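Local atomic coordinates of mandelate racemase/muconate lactonizing enzyme (Roseovarius nubinhibens, PDB entry 2QDD), a protein that is of unknown function but belongs to the magnesium-dependent mandelate racemase/muconate lactonizing enzymes of the enolase superfamily, and probably acts on a carboxylate substrate. Residues A[9-14]-A[47-52]; A[52-55]-A[61-64]; A[92-97]-A[274-279]; A[107-112]-A[299-304]; A[171-176]-A[206-211]. All blocks are in the same frame, centred on the assembly; numbering follows the deposited sequence.

In the fold
Starting from the N terminus, interaction 1 closes first, reaching across strand 29-42 of the N-terminal sheet, from strand 5-22 to strand 47-52. Interaction 2 begins at G52, which the two share, and closes a short loop before helix 64-78. Interaction 3 then opens on helix 86-96 and interaction 4 on helix 101-119; they close in the same order, on helices 274-287 and 300-311, so the two long loops cross. Both join the N-terminal domain to the barrel, and they touch where D108 bonds L274 and T275. Interaction 5 nests inside both loops, between successive barrel helices, its centre about 38 Å from that of interaction 4.

Interaction 1 (A[9-14]-A[47-52]); sequences TVFHLD and TGWGEG
F11 and W49 bring their rings together on the antiparallel sheet of the N-terminal capping domain of this enolase-superfamily protein. Their strands are not neighbours: 29-42 runs between them, antiparallel to both, and the closest approach of CA atoms across the segments, F11 CA to E51 CA, is still 9.6 Å. The two long aromatic side chains span that gap. The planes of the F11 ring and of the six-membered ring of W49 are inclined at 32°, and the ring centroids lie 5.6 Å apart, so the arrangement is neither a parallel stack nor a T. On the indole the touching part is the outer end of its benzo ring, well away from the pyrrole nitrogen. Both residues have CG anti to their own carbonyl carbon (chi1 -63° for F11 and -68° for W49), which swings each ring to the backbone-N side of its residue. P365 packs on F11 and P357 on W49, while W49 also touches R39 of the intervening strand; the backbone N of W49 is hydrogen-bonded to D113 OD2. Contact is concentrated in one carbon-carbon bond of each ring: F11 CE2 sits 3.6 Å from W49 CH2, and F11 CD2 3.8 Å from W49 CZ3.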
# COMPACT_ATOMS: atom_id res chain seq x y z
N THR A 9 26.03 34.08 28.16
CA THR A 9 25.28 34.93 29.08
C THR A 9 23.81 34.95 28.72
O THR A 9 23.44 35.18 27.56
CB THR A 9 25.84 36.38 29.10
OG1 THR A 9 27.27 36.35 29.19
CG2 THR A 9 25.28 37.17 30.28
N VAL A 10 22.97 34.71 29.72
CA VAL A 10 21.54 34.53 29.54
C VAL A 10 20.82 35.74 30.15
O VAL A 10 21.11 36.14 31.27
CB VAL A 10 21.08 33.21 30.24
CG1 VAL A 10 19.59 32.99 30.08
CG2 VAL A 10 21.84 32.03 29.67
N PHE A 11 19.90 36.32 29.38
CA PHE A 11 19.07 37.43 29.84
C PHE A 11 17.62 37.00 29.78
O PHE A 11 17.25 36.14 28.98
CB PHE A 11 19.28 38.66 28.95
CG PHE A 11 20.68 39.21 28.97
CD1 PHE A 11 21.02 40.25 29.82
CD2 PHE A 11 21.66 38.68 28.13
CE1 PHE A 11 22.31 40.76 29.84
CE2 PHE A 11 22.96 39.18 28.15
CZ PHE A 11 23.28 40.22 29.00
N HIS A 12 16.78 37.61 30.61
CA HIS A 12 15.35 37.34 30.60
C HIS A 12 14.55 38.62 30.38
O HIS A 12 14.78 39.63 31.04
CB HIS A 12 14.92 36.60 31.88
CG HIS A 12 13.45 36.66 32.16
ND1 HIS A 12 12.93 37.29 33.27
CD2 HIS A 12 12.39 36.20 31.46
CE1 HIS A 12 11.62 37.20 33.25
NE2 HIS A 12 11.26 36.54 32.16
N LEU A 13 13.61 38.56 29.45
CA LEU A 13 12.87 39.73 29.02
C LEU A 13 11.39 39.48 29.27
O LEU A 13 10.85 38.45 28.87
CB LEU A 13 13.12 40.00 27.53
CG LEU A 13 14.42 40.69 27.07
CD1 LEU A 13 15.63 39.75 27.06
CD2 LEU A 13 14.24 41.30 25.69
N ASP A 14 10.74 40.42 29.95
CA ASP A 14 9.30 40.40 30.15
C ASP A 14 8.65 41.30 29.10
O ASP A 14 8.80 42.52 29.15
CB ASP A 14 8.98 40.92 31.56
CG ASP A 14 7.70 40.35 32.13
OD1 ASP A 14 6.62 40.56 31.53
OD2 ASP A 14 7.77 39.68 33.18
N THR A 47 31.14 38.25 18.91
CA THR A 47 30.05 37.99 19.82
C THR A 47 28.76 37.81 19.00
O THR A 47 28.47 38.60 18.10
CB THR A 47 29.92 39.18 20.83
OG1 THR A 47 30.99 39.11 21.78
CG2 THR A 47 28.58 39.18 21.55
N GLY A 48 28.00 36.75 19.31
CA GLY A 48 26.72 36.49 18.65
C GLY A 48 25.54 36.55 19.61
O GLY A 48 25.69 36.24 20.79
N TRP A 49 24.38 36.93 19.09
CA TRP A 49 23.15 36.92 19.87
C TRP A 49 22.08 36.00 19.30
O TRP A 49 21.90 35.92 18.08
CB TRP A 49 22.59 38.33 20.02
CG TRP A 49 23.44 39.22 20.88
CD1 TRP A 49 24.57 39.90 20.50
CD2 TRP A 49 23.23 39.54 22.26
NE1 TRP A 49 25.07 40.61 21.56
CE2 TRP A 49 24.27 40.42 22.65
CE3 TRP A 49 22.26 39.18 23.21
CZ2 TRP A 49 24.36 40.94 23.95
CZ3 TRP A 49 22.36 39.70 24.50
CH2 TRP A 49 23.40 40.57 24.85
N GLY A 50 21.39 35.28 20.19
CA GLY A 50 20.19 34.53 19.84
C GLY A 50 19.01 34.82 20.75
O GLY A 50 19.20 35.24 21.89
N GLU A 51 17.80 34.59 20.24
CA GLU A 51 16.57 34.70 21.02
C GLU A 51 15.73 33.43 20.97
O GLU A 51 15.47 32.89 19.89
CB GLU A 51 15.73 35.89 20.53
CG GLU A 51 14.44 36.10 21.34
CD GLU A 51 13.60 37.26 20.85
OE1 GLU A 51 13.96 37.86 19.81
OE2 GLU A 51 12.57 37.55 21.49
N GLY A 52 15.29 32.96 22.13
CA GLY A 52 14.22 31.98 22.20
C GLY A 52 13.02 32.53 22.95
O GLY A 52 13.10 32.81 24.16

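Interaction 2 (A[52-55]-A[61-64]); sequences GCPW and PAHG
H63, whose backbone N lies near the ring of P54, sends its imidazole the other way: ND1 is hydrogen-bonded to T73 OG1 of the second subunit, and H100 of that subunit meets the ring edge-to-face. CB of H63 points away from P54, so the main chain of this one residue serves the inner contact and its side chain the subunit interface. The inner contact itself is apolar and carries no hydrogen bond. P54 CB and A62 CB stand 3.9 Å apart, and P54 CG is equally near the same methyl, which therefore abuts the CB-CG side of the pyrrolidine ring. Further along, P54 CG lies 4.0 Å from H63 N and 4.2 Å from G64 N. The proline thus rests against the chain just where it enters helix 64-78, with H63 at the N-cap position. The closest CA atoms, of P54 and H63, are 5.9 Å apart. A62 also touches Y102 of helix 101-119, while W55 bonds Y21 OH through NE1. Some 11 Å separate the side chains of A62 and E244, a magnesium-binding residue, although no metal is modelled in this chain. The position after the third strand of the capping domain is consistent with the 50s loop, which in enolase-superfamily enzymes helps to close the active site.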
# COMPACT_ATOMS: atom_id res chain seq x y z
N GLY A 52 15.29 32.96 22.13
CA GLY A 52 14.22 31.98 22.20
C GLY A 52 13.02 32.53 22.95
O GLY A 52 13.10 32.81 24.16
N CYS A 53 11.91 32.71 22.25
CA CYS A 53 10.69 33.17 22.88
C CYS A 53 9.45 32.35 22.48
O CYS A 53 8.81 32.64 21.47
CB CYS A 53 10.48 34.66 22.61
SG CYS A 53 9.05 35.34 23.44
N PRO A 54 9.13 31.31 23.28
CA PRO A 54 7.91 30.51 23.11
C PRO A 54 6.63 31.34 23.25
O PRO A 54 6.60 32.29 24.03
CB PRO A 54 8.00 29.49 24.26
CG PRO A 54 9.47 29.40 24.57
CD PRO A 54 9.95 30.81 24.40
N TRP A 55 5.60 30.98 22.50
CA TRP A 55 4.31 31.67 22.60
C TRP A 55 3.52 31.22 23.82
O TRP A 55 2.57 30.43 23.72
CB TRP A 55 3.50 31.49 21.31
CG TRP A 55 2.32 32.42 21.23
CD1 TRP A 55 1.01 32.12 21.50
CD2 TRP A 55 2.34 33.80 20.86
NE1 TRP A 55 0.22 33.23 21.31
CE2 TRP A 55 1.01 34.28 20.92
CE3 TRP A 55 3.36 34.69 20.47
CZ2 TRP A 55 0.67 35.60 20.62
CZ3 TRP A 55 3.02 36.01 20.16
CH2 TRP A 55 1.69 36.45 20.24
N PRO A 61 5.61 22.30 22.79
CA PRO A 61 6.49 21.79 23.86
C PRO A 61 7.69 22.70 24.16
O PRO A 61 8.82 22.38 23.78
CB PRO A 61 6.97 20.44 23.32
CG PRO A 61 5.98 20.08 22.28
CD PRO A 61 5.56 21.36 21.66
N ALA A 62 7.41 23.80 24.85
CA ALA A 62 8.36 24.90 25.04
C ALA A 62 7.85 25.82 26.14
O ALA A 62 6.66 26.12 26.21
CB ALA A 62 8.51 25.68 23.75
N HIS A 63 8.77 26.25 27.00
CA HIS A 63 8.49 27.24 28.04
C HIS A 63 9.76 27.97 28.45
O HIS A 63 10.85 27.38 28.45
CB HIS A 63 7.77 26.64 29.26
CG HIS A 63 8.54 25.57 29.98
ND1 HIS A 63 8.56 25.47 31.35
CD2 HIS A 63 9.31 24.55 29.52
CE1 HIS A 63 9.30 24.45 31.72
NE2 HIS A 63 9.77 23.87 30.63
N GLY A 64 9.61 29.26 28.77
CA GLY A 64 10.68 30.11 29.29
C GLY A 64 11.60 29.55 30.37
O GLY A 64 12.82 29.51 30.18

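Interaction 3 (A[92-97]-A[274-279]); sequences VMDLQL and LTRARQ
D94 and R276 are joined by a salt bridge, R276 NH1 donating to D94 OD2 over 2.7 Å with an N-H...O angle of 168°. The acceptor lies almost exactly in the guanidinium plane and at its edge, although the carboxylate plane is turned 39° from that of the guanidinium. Only OD2 takes a direct bond from the arginine, and it is met nearly along its C-O axis. The second oxygen, OD1, has a charged partner in its own domain, K104 NZ, which also bonds L97 O just past the end of helix 86-96. A water receives the N-H of R276 NE at 2.8 Å; its 3.1 Å approach to D94 OD1 is a less certain donation, since several acceptors compete for its protons. The bridge crosses between the two domains of the enolase-superfamily fold, from a capping-domain helix to helix 274-287 of the barrel. D94 CA and R276 CA are 11.5 Å apart and the side chains approach from opposite directions; the arginine bends at chi2 (-80°), then is extended at chi3, which brings NH1 to the carboxylate, with N90 of helix 86-96 alongside. Within the helices, Q96 N bonds V92 O and R278 N bonds L274 O, both at 2.9 Å. At the start of the barrel helix, D108 accepts from L274 N and its other oxygen bonds T275 OG1.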
# COMPACT_ATOMS: atom_id res chain seq x y z
N VAL A 92 26.66 18.10 19.02
CA VAL A 92 26.96 18.16 20.46
C VAL A 92 25.71 18.45 21.30
O VAL A 92 25.43 17.71 22.25
CB VAL A 92 28.10 19.18 20.76
CG1 VAL A 92 28.24 19.42 22.26
CG2 VAL A 92 29.42 18.68 20.17
N MET A 93 24.96 19.49 20.94
CA MET A 93 23.67 19.80 21.58
C MET A 93 22.69 18.63 21.59
O MET A 93 22.05 18.36 22.60
CB MET A 93 23.01 21.02 20.93
CG MET A 93 23.73 22.35 21.12
SD MET A 93 22.66 23.76 20.78
CE MET A 93 22.52 23.71 19.00
N ASP A 94 22.58 17.93 20.46
CA ASP A 94 21.68 16.77 20.33
C ASP A 94 22.17 15.56 21.13
O ASP A 94 21.36 14.76 21.61
CB ASP A 94 21.50 16.37 18.86
CG ASP A 94 20.65 17.36 18.07
OD1 ASP A 94 19.87 18.13 18.68
OD2 ASP A 94 20.74 17.37 16.83
N LEU A 95 23.49 15.42 21.25
CA LEU A 95 24.12 14.40 22.08
C LEU A 95 23.87 14.65 23.57
O LEU A 95 23.61 13.72 24.33
CB LEU A 95 25.63 14.38 21.81
CG LEU A 95 26.29 13.04 21.50
CD1 LEU A 95 27.49 13.25 20.59
CD2 LEU A 95 26.70 12.33 22.78
N GLN A 96 23.95 15.92 23.97
CA GLN A 96 24.01 16.26 25.39
C GLN A 96 22.64 16.56 25.97
O GLN A 96 22.45 16.46 27.18
CB GLN A 96 24.97 17.44 25.63
CG GLN A 96 26.45 17.14 25.36
CD GLN A 96 27.03 15.99 26.19
OE1 GLN A 96 26.57 15.71 27.29
NE2 GLN A 96 28.04 15.34 25.64
N LEU A 97 21.70 16.92 25.11
CA LEU A 97 20.31 17.08 25.51
C LEU A 97 19.39 16.76 24.33
O LEU A 97 19.13 17.63 23.51
CB LEU A 97 20.07 18.50 26.03
CG LEU A 97 18.69 18.88 26.56
CD1 LEU A 97 18.37 18.14 27.85
CD2 LEU A 97 18.59 20.38 26.75
N LEU A 274 18.44 27.50 12.97
CA LEU A 274 18.55 27.90 11.58
C LEU A 274 19.14 26.77 10.75
O LEU A 274 18.77 26.59 9.58
CB LEU A 274 19.44 29.13 11.48
CG LEU A 274 18.97 30.46 10.87
CD1 LEU A 274 17.45 30.64 10.88
CD2 LEU A 274 19.66 31.60 11.62
N THR A 275 20.07 26.02 11.34
CA THR A 275 20.69 24.85 10.71
C THR A 275 19.64 23.78 10.38
O THR A 275 19.61 23.27 9.26
CB THR A 275 21.80 24.25 11.62
OG1 THR A 275 22.81 25.24 11.85
CG2 THR A 275 22.43 23.01 10.99
N ARG A 276 18.78 23.47 11.35
CA ARG A 276 17.70 22.51 11.15
C ARG A 276 16.62 23.07 10.21
O ARG A 276 16.11 22.34 9.36
CB ARG A 276 17.09 22.09 12.50
CG ARG A 276 18.06 21.33 13.44
CD ARG A 276 18.21 19.86 13.06
NE ARG A 276 19.21 19.18 13.88
CZ ARG A 276 20.49 19.02 13.55
NH1 ARG A 276 21.32 18.38 14.37
NH2 ARG A 276 20.96 19.49 12.40
N ALA A 277 16.31 24.35 10.35
CA ALA A 277 15.30 25.02 9.51
C ALA A 277 15.68 25.11 8.04
O ALA A 277 14.82 24.95 7.17
CB ALA A 277 14.95 26.38 10.06
N ARG A 278 16.97 25.33 7.76
CA ARG A 278 17.50 25.36 6.39
C ARG A 278 17.39 24.02 5.65
O ARG A 278 17.03 23.98 4.47
CB ARG A 278 18.96 25.84 6.39
CG ARG A 278 19.58 26.00 5.01
CD ARG A 278 20.86 25.20 4.90
NE ARG A 278 22.00 26.03 4.53
CZ ARG A 278 23.22 25.91 5.04
NH1 ARG A 278 24.20 26.71 4.63
NH2 ARG A 278 23.48 24.98 5.95
N GLN A 279 17.70 22.93 6.35
CA GLN A 279 17.53 21.58 5.80
C GLN A 279 16.08 21.29 5.40
O GLN A 279 15.82 20.75 4.32
CB GLN A 279 18.03 20.49 6.76
CG GLN A 279 18.08 19.10 6.09
CD GLN A 279 18.18 17.91 7.05
OE1 GLN A 279 18.60 16.83 6.65
NE2 GLN A 279 17.80 18.11 8.31
O HOH W 1 18.31 19.56 16.47

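Interaction 4 (A[107-112]-A[299-304]); sequences IDMACW and TALADT
M109 on helix 101-119 and A302 near the start of helix 300-311 have the closest CA atoms of the two segments, 8.5 Å apart, and the backbones are bridged by one long side chain. M109 stretches out with CG anti to the backbone N and the next torsion also extended (chi1 -171°, chi2 176°), then bends at chi3 so that its terminal methyl turns onto L301. There CE lies 3.6 Å from L301 CG and 3.8 Å from L301 CD1, the two side chains meeting at a slant. The same methyl is 3.3 Å from L301 O and 3.9 Å from A302 N, so it reaches the main chain as well as the leucine branch. This joins a helix of the capping domain to the barrel helix that follows strand 290-293, and all three touching residues are buried. T299 is the N-cap of the barrel helix: its OG1 accepts from L301 N at 3.1 Å with an angle of 160°. That hydroxyl is also hydrogen-bonded to E51 OE1 and Y37 OH from the capping-domain sheet, while A302 N bonds the same E51 oxygen. Y37 packs on L301 too, from strand 29-42.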
# COMPACT_ATOMS: atom_id res chain seq x y z
N ILE A 107 20.85 29.15 20.74
CA ILE A 107 22.27 28.77 20.67
C ILE A 107 22.78 28.68 19.24
O ILE A 107 23.85 29.20 18.92
CB ILE A 107 22.56 27.44 21.41
CG1 ILE A 107 22.10 27.52 22.87
CG2 ILE A 107 24.05 27.09 21.34
CD1 ILE A 107 21.88 26.19 23.54
N ASP A 108 21.99 28.03 18.38
CA ASP A 108 22.30 27.92 16.96
C ASP A 108 22.30 29.28 16.24
O ASP A 108 23.18 29.55 15.43
CB ASP A 108 21.32 26.96 16.29
CG ASP A 108 21.63 26.75 14.83
OD1 ASP A 108 22.57 25.99 14.52
OD2 ASP A 108 20.94 27.36 14.00
N MET A 109 21.32 30.11 16.58
CA MET A 109 21.13 31.46 16.01
C MET A 109 22.34 32.36 16.29
O MET A 109 22.78 33.11 15.41
CB MET A 109 19.86 32.07 16.64
CG MET A 109 19.36 33.37 16.03
SD MET A 109 17.82 33.87 16.82
CE MET A 109 18.07 35.62 16.86
N ALA A 110 22.87 32.26 17.50
CA ALA A 110 24.02 33.05 17.93
C ALA A 110 25.33 32.58 17.31
O ALA A 110 26.23 33.39 17.07
CB ALA A 110 24.12 33.05 19.44
N CYS A 111 25.43 31.28 17.03
CA CYS A 111 26.57 30.73 16.30
C CYS A 111 26.58 31.11 14.82
O CYS A 111 27.65 31.31 14.24
CB CYS A 111 26.62 29.22 16.44
SG CYS A 111 27.09 28.62 18.08
N TRP A 112 25.39 31.20 14.22
CA TRP A 112 25.22 31.71 12.85
C TRP A 112 25.66 33.17 12.74
O TRP A 112 26.36 33.54 11.80
CB TRP A 112 23.77 31.55 12.37
CG TRP A 112 23.48 30.22 11.69
CD1 TRP A 112 22.97 29.11 12.28
CD2 TRP A 112 23.69 29.89 10.31
NE1 TRP A 112 22.85 28.09 11.36
CE2 TRP A 112 23.28 28.55 10.14
CE3 TRP A 112 24.18 30.59 9.20
CZ2 TRP A 112 23.35 27.88 8.91
CZ3 TRP A 112 24.25 29.93 7.97
CH2 TRP A 112 23.84 28.59 7.83
N THR A 299 10.85 39.16 19.93
CA THR A 299 11.29 40.47 19.48
C THR A 299 11.78 40.41 18.04
O THR A 299 11.83 39.33 17.43
CB THR A 299 12.42 41.05 20.37
OG1 THR A 299 13.65 40.38 20.07
CG2 THR A 299 12.10 40.91 21.84
N ALA A 300 12.16 41.57 17.51
CA ALA A 300 12.74 41.70 16.18
C ALA A 300 14.06 40.95 16.00
O ALA A 300 14.54 40.82 14.88
CB ALA A 300 12.90 43.18 15.81
N LEU A 301 14.63 40.44 17.09
CA LEU A 301 15.84 39.62 17.03
C LEU A 301 15.57 38.23 16.41
O LEU A 301 16.19 37.87 15.41
CB LEU A 301 16.52 39.52 18.40
CG LEU A 301 17.87 38.80 18.51
CD1 LEU A 301 18.87 39.32 17.53
CD2 LEU A 301 18.46 38.86 19.89
N ALA A 302 14.63 37.49 17.00
CA ALA A 302 14.09 36.26 16.40
C ALA A 302 13.45 36.46 15.02
O ALA A 302 13.65 35.65 14.11
CB ALA A 302 13.11 35.58 17.35
N ASP A 303 12.68 37.54 14.87
CA ASP A 303 12.02 37.89 13.60
C ASP A 303 12.99 38.10 12.44
O ASP A 303 12.68 37.72 11.31
CB ASP A 303 11.16 39.14 13.78
CG ASP A 303 9.92 38.88 14.59
OD1 ASP A 303 9.42 37.73 14.58
OD2 ASP A 303 9.42 39.83 15.23
N THR A 304 14.15 38.68 12.74
CA THR A 304 15.20 38.94 11.75
C THR A 304 15.89 37.67 11.31
O THR A 304 16.17 37.49 10.13
CB THR A 304 16.24 39.95 12.30
OG1 THR A 304 15.56 41.16 12.65
CG2 THR A 304 17.31 40.27 11.28

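Interaction 5 (A[171-176]-A[206-211]); sequences SDPAQD and AVEVLN
P173 meets two successive residues of helix 203-210, lying against the carboxylate of E208 and a methyl of V209; P173 CA and V209 CA, the closest CA pair of the two segments, are 5.9 Å apart. The glutamate is drawn out, with CG opposite the backbone N (chi1 179°) and chi2 also extended, which carries its head group to the proline ring. There OE1 stands 3.4 Å from P173 CG and 3.6 Å from P173 CB, a contact of oxygen with ring methylenes. OE2 has its charged partner in another chain, R192 of the fourth subunit, which also packs on P173. V209 adopts a less usual conformation: chi1 of -6° nearly eclipses CG1 with the backbone N, suggesting local strain or an approximate fit. In this setting CG1 is 4.0 Å from P173 CB, and CG2 is 4.4 Å from D176 CB. The carboxylate of D176 is engaged on both oxygens, OD1 by R179 and by G169 N, OD2 by W201 NE1. W201, I177 and I180 also pack around V209. The contact thus pairs successive outer helices of the barrel: helix 173-185 forms the right-handed crossover between parallel strands 163-167 and 192-196, and helix 203-210 follows the latter strand, which ends at the magnesium-binding residue D196, with no metal modelled in this chain.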
# COMPACT_ATOMS: atom_id res chain seq x y z
N SER A 171 -15.89 24.30 17.87
CA SER A 171 -16.68 23.11 17.52
C SER A 171 -18.12 23.42 17.08
O SER A 171 -18.97 22.53 17.02
CB SER A 171 -16.66 22.08 18.65
OG SER A 171 -16.93 22.67 19.91
N ASP A 172 -18.39 24.69 16.75
CA ASP A 172 -19.60 25.09 16.04
C ASP A 172 -19.32 25.27 14.54
O ASP A 172 -18.72 26.27 14.13
CB ASP A 172 -20.17 26.39 16.63
CG ASP A 172 -21.65 26.58 16.33
OD1 ASP A 172 -22.00 26.92 15.18
OD2 ASP A 172 -22.47 26.39 17.26
N PRO A 173 -19.75 24.29 13.71
CA PRO A 173 -19.42 24.25 12.28
C PRO A 173 -20.10 25.35 11.47
O PRO A 173 -19.49 25.89 10.55
CB PRO A 173 -19.93 22.87 11.83
CG PRO A 173 -20.16 22.11 13.10
CD PRO A 173 -20.57 23.13 14.09
N ALA A 174 -21.34 25.69 11.83
CA ALA A 174 -22.18 26.60 11.04
C ALA A 174 -21.67 28.04 11.01
O ALA A 174 -21.83 28.73 10.00
CB ALA A 174 -23.62 26.56 11.53
N GLN A 175 -21.04 28.48 12.10
CA GLN A 175 -20.42 29.80 12.15
C GLN A 175 -19.07 29.88 11.43
O GLN A 175 -18.71 30.93 10.91
CB GLN A 175 -20.35 30.37 13.58
CG GLN A 175 -19.54 29.54 14.57
CD GLN A 175 -19.68 30.02 16.02
OE1 GLN A 175 -20.78 30.35 16.47
NE2 GLN A 175 -18.57 30.05 16.75
N ASP A 176 -18.33 28.77 11.41
CA ASP A 176 -17.11 28.67 10.60
C ASP A 176 -17.39 28.69 9.09
O ASP A 176 -16.64 29.32 8.34
CB ASP A 176 -16.29 27.42 10.97
CG ASP A 176 -15.39 27.65 12.18
OD1 ASP A 176 -15.01 28.81 12.47
OD2 ASP A 176 -15.04 26.64 12.84
N ALA A 206 -13.75 19.25 10.58
CA ALA A 206 -13.00 19.66 9.39
C ALA A 206 -13.64 19.19 8.08
O ALA A 206 -13.84 19.99 7.16
CB ALA A 206 -11.57 19.19 9.47
N VAL A 207 -13.96 17.90 8.01
CA VAL A 207 -14.62 17.31 6.83
C VAL A 207 -15.97 17.99 6.56
O VAL A 207 -16.27 18.33 5.42
CB VAL A 207 -14.73 15.77 6.96
CG1 VAL A 207 -15.65 15.18 5.90
CG2 VAL A 207 -13.35 15.13 6.86
N GLU A 208 -16.75 18.21 7.61
CA GLU A 208 -18.06 18.85 7.50
C GLU A 208 -18.03 20.30 7.03
O GLU A 208 -18.75 20.65 6.10
CB GLU A 208 -18.87 18.72 8.79
CG GLU A 208 -20.25 19.38 8.74
CD GLU A 208 -20.90 19.55 10.10
OE1 GLU A 208 -20.22 19.35 11.13
OE2 GLU A 208 -22.11 19.88 10.14
N VAL A 209 -17.20 21.15 7.65
CA VAL A 209 -17.10 22.53 7.16
C VAL A 209 -16.44 22.71 5.79
O VAL A 209 -16.95 23.46 4.96
CB VAL A 209 -16.70 23.63 8.24
CG1 VAL A 209 -16.63 23.09 9.66
CG2 VAL A 209 -15.46 24.41 7.85
N LEU A 210 -15.35 21.98 5.53
CA LEU A 210 -14.61 22.15 4.28
C LEU A 210 -15.32 21.56 3.07
O LEU A 210 -15.12 22.02 1.96
CB LEU A 210 -13.18 21.61 4.38
CG LEU A 210 -12.24 22.34 5.35
CD1 LEU A 210 -10.86 21.69 5.37
CD2 LEU A 210 -12.13 23.81 5.00
N ASN A 211 -16.17 20.56 3.29
CA ASN A 211 -17.04 20.06 2.23
C ASN A 211 -18.39 20.77 2.12
O ASN A 211 -19.22 20.39 1.30
CB ASN A 211 -17.21 18.54 2.32
CG ASN A 211 -15.91 17.79 2.03
OD1 ASN A 211 -15.03 18.30 1.35
ND2 ASN A 211 -15.80 16.57 2.54